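Putative fimbrium subunit Fim1C (Bacteroides uniformis, PDB 4K4K) probably forms part of the tip of fimbriae, the surface filaments that mediate cell adhesion and biofilm formation. Local coordinates at residues 229-237 against 251-262. Sequence-based numbering, arbitrary orientation.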
loop_
_atom_site.group_PDB
_atom_site.type_symbol
_atom_site.label_atom_id
_atom_site.label_comp_id
_atom_site.label_asym_id
_atom_site.label_seq_id
_atom_site.Cartn_x
_atom_site.Cartn_y
_atom_site.Cartn_z
ATOM N N ALA A 229 -26.977 6.259 -11.955
ATOM C CA ALA A 229 -26.109 5.754 -10.902
ATOM C C ALA A 229 -26.719 4.546 -10.202
ATOM O O ALA A 229 -27.873 4.585 -9.776
ATOM C CB ALA A 229 -25.807 6.848 -9.890
ATOM N N PHE A 230 -25.932 3.464 -10.122
ATOM C CA PHE A 230 -26.239 2.215 -9.421
ATOM C C PHE A 230 -25.444 2.202 -8.135
ATOM O O PHE A 230 -24.278 2.608 -8.161
ATOM C CB PHE A 230 -25.855 1.001 -10.271
ATOM C CG PHE A 230 -26.591 0.843 -11.571
ATOM C CD1 PHE A 230 -27.766 0.117 -11.632
ATOM C CD2 PHE A 230 -26.076 1.371 -12.745
ATOM C CE1 PHE A 230 -28.447 -0.030 -12.835
ATOM C CE2 PHE A 230 -26.754 1.213 -13.952
ATOM C CZ PHE A 230 -27.929 0.505 -13.989
ATOM N N HIS A 231 -26.061 1.765 -7.023
ATOM C CA HIS A 231 -25.418 1.697 -5.707
ATOM C C HIS A 231 -25.419 0.271 -5.207
ATOM O O HIS A 231 -26.409 -0.446 -5.387
ATOM C CB HIS A 231 -26.117 2.627 -4.699
ATOM C CG HIS A 231 -26.363 4.009 -5.234
ATOM N ND1 HIS A 231 -25.402 5.003 -5.140
ATOM C CD2 HIS A 231 -27.438 4.505 -5.898
ATOM C CE1 HIS A 231 -25.928 6.071 -5.723
ATOM N NE2 HIS A 231 -27.145 5.818 -6.206
ATOM N N TRP A 232 -24.309 -0.162 -4.595
ATOM C CA TRP A 232 -24.208 -1.517 -4.067
ATOM C C TRP A 232 -23.537 -1.473 -2.701
ATOM O O TRP A 232 -22.492 -0.834 -2.554
ATOM C CB TRP A 232 -23.460 -2.431 -5.048
ATOM C CG TRP A 232 -23.185 -3.804 -4.495
ATOM C CD1 TRP A 232 -24.054 -4.857 -4.418
ATOM C CD2 TRP A 232 -21.963 -4.244 -3.895
ATOM N NE1 TRP A 232 -23.444 -5.932 -3.811
ATOM C CE2 TRP A 232 -22.159 -5.580 -3.471
ATOM C CE3 TRP A 232 -20.714 -3.635 -3.664
ATOM C CZ2 TRP A 232 -21.142 -6.325 -2.861
ATOM C CZ3 TRP A 232 -19.706 -4.378 -3.071
ATOM C CH2 TRP A 232 -19.920 -5.705 -2.681
ATOM N N ASP A 233 -24.152 -2.127 -1.696
ATOM C CA ASP A 233 -23.621 -2.119 -0.333
ATOM C C ASP A 233 -22.450 -3.089 -0.178
ATOM O O ASP A 233 -22.601 -4.309 -0.338
ATOM C CB ASP A 233 -24.726 -2.408 0.709
ATOM C CG ASP A 233 -25.381 -1.144 1.270
ATOM O OD1 ASP A 233 -24.649 -0.141 1.512
ATOM O OD2 ASP A 233 -26.612 -1.168 1.509
ATOM N N VAL A 234 -21.267 -2.528 0.137
ATOM C CA VAL A 234 -20.022 -3.293 0.317
ATOM C C VAL A 234 -20.208 -4.402 1.365
ATOM O O VAL A 234 -19.732 -5.515 1.145
ATOM C CB VAL A 234 -18.820 -2.369 0.655
ATOM C CG1 VAL A 234 -17.547 -3.172 0.965
ATOM C CG2 VAL A 234 -18.572 -1.385 -0.487
ATOM N N ASN A 235 -20.945 -4.120 2.447
ATOM C CA ASN A 235 -21.179 -5.071 3.540
ATOM C C ASN A 235 -22.076 -6.272 3.114
ATOM O O ASN A 235 -22.081 -7.293 3.807
ATOM C CB ASN A 235 -21.776 -4.344 4.749
ATOM C CG ASN A 235 -21.679 -5.121 6.039
ATOM O OD1 ASN A 235 -20.606 -5.260 6.642
ATOM N ND2 ASN A 235 -22.802 -5.671 6.472
ATOM N N SER A 236 -22.752 -6.190 1.952
ATOM C CA SER A 236 -23.579 -7.307 1.488
ATOM C C SER A 236 -22.709 -8.432 0.878
ATOM O O SER A 236 -23.201 -9.552 0.726
ATOM C CB SER A 236 -24.646 -6.831 0.505
ATOM O OG SER A 236 -24.103 -6.554 -0.774
ATOM N N ALA A 237 -21.416 -8.154 0.569
ATOM C CA ALA A 237 -20.519 -9.169 0.018
ATOM C C ALA A 237 -20.067 -10.118 1.113
ATOM O O ALA A 237 -19.843 -9.688 2.253
ATOM C CB ALA A 237 -19.316 -8.531 -0.654
ATOM N N TYR A 251 -13.587 -7.432 -6.733
ATOM C CA TYR A 251 -15.018 -7.466 -7.020
ATOM C C TYR A 251 -15.255 -7.568 -8.501
ATOM O O TYR A 251 -14.654 -6.815 -9.272
ATOM C CB TYR A 251 -15.744 -6.212 -6.482
ATOM C CG TYR A 251 -15.622 -5.997 -4.989
ATOM C CD1 TYR A 251 -16.416 -6.712 -4.094
ATOM C CD2 TYR A 251 -14.772 -5.022 -4.470
ATOM C CE1 TYR A 251 -16.333 -6.496 -2.720
ATOM C CE2 TYR A 251 -14.667 -4.810 -3.095
ATOM C CZ TYR A 251 -15.459 -5.541 -2.228
ATOM O OH TYR A 251 -15.374 -5.325 -0.876
ATOM N N THR A 252 -16.159 -8.476 -8.908
ATOM C CA THR A 252 -16.614 -8.560 -10.297
ATOM C C THR A 252 -18.040 -8.043 -10.284
ATOM O O THR A 252 -18.913 -8.626 -9.628
ATOM C CB THR A 252 -16.455 -9.947 -10.914
ATOM O OG1 THR A 252 -15.074 -10.313 -10.891
ATOM C CG2 THR A 252 -16.964 -9.988 -12.367
ATOM N N ILE A 253 -18.263 -6.925 -10.979
ATOM C CA ILE A 253 -19.557 -6.264 -11.026
ATOM C C ILE A 253 -20.243 -6.565 -12.340
ATOM O O ILE A 253 -19.705 -6.227 -13.392
ATOM C CB ILE A 253 -19.377 -4.719 -10.849
ATOM C CG1 ILE A 253 -18.296 -4.331 -9.795
ATOM C CG2 ILE A 253 -20.715 -3.978 -10.689
ATOM C CD1 ILE A 253 -18.610 -4.542 -8.389
ATOM N N THR A 254 -21.426 -7.178 -12.287
ATOM C CA THR A 254 -22.207 -7.399 -13.493
ATOM C C THR A 254 -23.341 -6.375 -13.494
ATOM O O THR A 254 -24.210 -6.404 -12.617
ATOM C CB THR A 254 -22.713 -8.849 -13.622
ATOM O OG1 THR A 254 -21.599 -9.735 -13.549
ATOM C CG2 THR A 254 -23.450 -9.074 -14.947
ATOM N N ILE A 255 -23.366 -5.516 -14.506
ATOM C CA ILE A 255 -24.382 -4.480 -14.577
ATOM C C ILE A 255 -25.471 -4.834 -15.591
ATOM O O ILE A 255 -25.190 -5.203 -16.740
ATOM C CB ILE A 255 -23.748 -3.096 -14.875
ATOM C CG1 ILE A 255 -22.622 -2.761 -13.845
ATOM C CG2 ILE A 255 -24.829 -1.982 -14.945
ATOM C CD1 ILE A 255 -21.910 -1.378 -14.080
ATOM N N SER A 256 -26.730 -4.687 -15.148
ATOM C CA SER A 256 -27.922 -4.886 -15.949
ATOM C C SER A 256 -28.817 -3.642 -15.796
ATOM O O SER A 256 -28.574 -2.843 -14.894
ATOM C CB SER A 256 -28.632 -6.167 -15.510
ATOM O OG SER A 256 -29.494 -5.957 -14.408
ATOM N N LYS A 257 -29.822 -3.464 -16.651
ATOM C CA LYS A 257 -30.748 -2.338 -16.512
ATOM C C LYS A 257 -31.532 -2.470 -15.187
ATOM O O LYS A 257 -31.850 -1.468 -14.561
ATOM C CB LYS A 257 -31.706 -2.265 -17.701
ATOM C CG LYS A 257 -31.086 -1.625 -18.935
ATOM C CD LYS A 257 -32.117 -1.535 -20.068
ATOM C CE LYS A 257 -31.612 -0.745 -21.254
ATOM N NZ LYS A 257 -32.687 -0.552 -22.278
ATOM N N ALA A 258 -31.778 -3.711 -14.740
ATOM C CA ALA A 258 -32.496 -4.002 -13.511
ATOM C C ALA A 258 -31.642 -3.750 -12.250
ATOM O O ALA A 258 -32.197 -3.661 -11.157
ATOM C CB ALA A 258 -32.974 -5.442 -13.531
ATOM N N GLY A 259 -30.324 -3.645 -12.411
ATOM C CA GLY A 259 -29.414 -3.418 -11.296
ATOM C C GLY A 259 -28.087 -4.134 -11.407
ATOM O O GLY A 259 -27.778 -4.737 -12.442
ATOM N N VAL A 260 -27.293 -4.070 -10.329
ATOM C CA VAL A 260 -25.967 -4.670 -10.325
ATOM C C VAL A 260 -25.934 -5.912 -9.442
ATOM O O VAL A 260 -26.718 -6.041 -8.499
ATOM C CB VAL A 260 -24.832 -3.682 -9.918
ATOM C CG1 VAL A 260 -24.807 -2.446 -10.804
ATOM C CG2 VAL A 260 -24.922 -3.290 -8.455
ATOM N N GLU A 261 -24.985 -6.793 -9.734
ATOM C CA GLU A 261 -24.693 -7.990 -8.962
ATOM C C GLU A 261 -23.218 -8.119 -8.831
ATOM O O GLU A 261 -22.491 -7.761 -9.756
ATOM C CB GLU A 261 -25.281 -9.208 -9.611
ATOM C CG GLU A 261 -26.699 -9.413 -9.161
ATOM C CD GLU A 261 -27.307 -10.626 -9.813
ATOM O OE1 GLU A 261 -26.589 -11.322 -10.565
ATOM O OE2 GLU A 261 -28.490 -10.904 -9.526
ATOM N N VAL A 262 -22.753 -8.564 -7.669
ATOM C CA VAL A 262 -21.331 -8.588 -7.402
ATOM C C VAL A 262 -20.873 -9.919 -6.834
ATOM O O VAL A 262 -21.541 -10.487 -5.967
ATOM C CB VAL A 262 -21.019 -7.423 -6.406
ATOM C CG1 VAL A 262 -19.542 -7.351 -6.034
ATOM C CG2 VAL A 262 -21.524 -6.073 -6.936
#
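F230 and W232 of strand 229-233 lean against the hairpin 251-262, whose nearer strand 259-262 runs at 35° to theirs with the axes 7.1 Å apart at closest approach; at that spacing the strands pack chiefly through side chains, and these two aromatics carry most of the first strand's side. W232 CG stands anti to the backbone N (chi1 173°), which lays the indole across V262: V262 CG2 sits 3.5 Å from the centroid of the five-membered ring, almost on its normal, a CH-pi contact suited to compact, branched valine. The far edge of the indole points at the face of Y251 in an offset edge-to-face pair, W232 CH2 lying 3.7 Å from Y251 CE1. With an alanine in place of W232 the indole is gone, and V262 CG2 and the Y251 face would probably lose their aromatic partner, opening a gap between strand and hairpin. F230 fills the turn end: I255 CG2 lies over one ring face, V260 CG1 meets F230 CB at 3.6 Å, and F230 CE1 reaches S256 O and G259 CA. G259's backbone shape would jam a CB against the preceding carbonyl. The Y251 hydroxyl is hydrogen-bonded to S240 OG. F230 and W232 thus reach from the 217-222/228-233 pair to the layer holding strands 247-256 and 132-150, core packing consistent with the beta-sandwich-like domains of fimbrillin-like proteins.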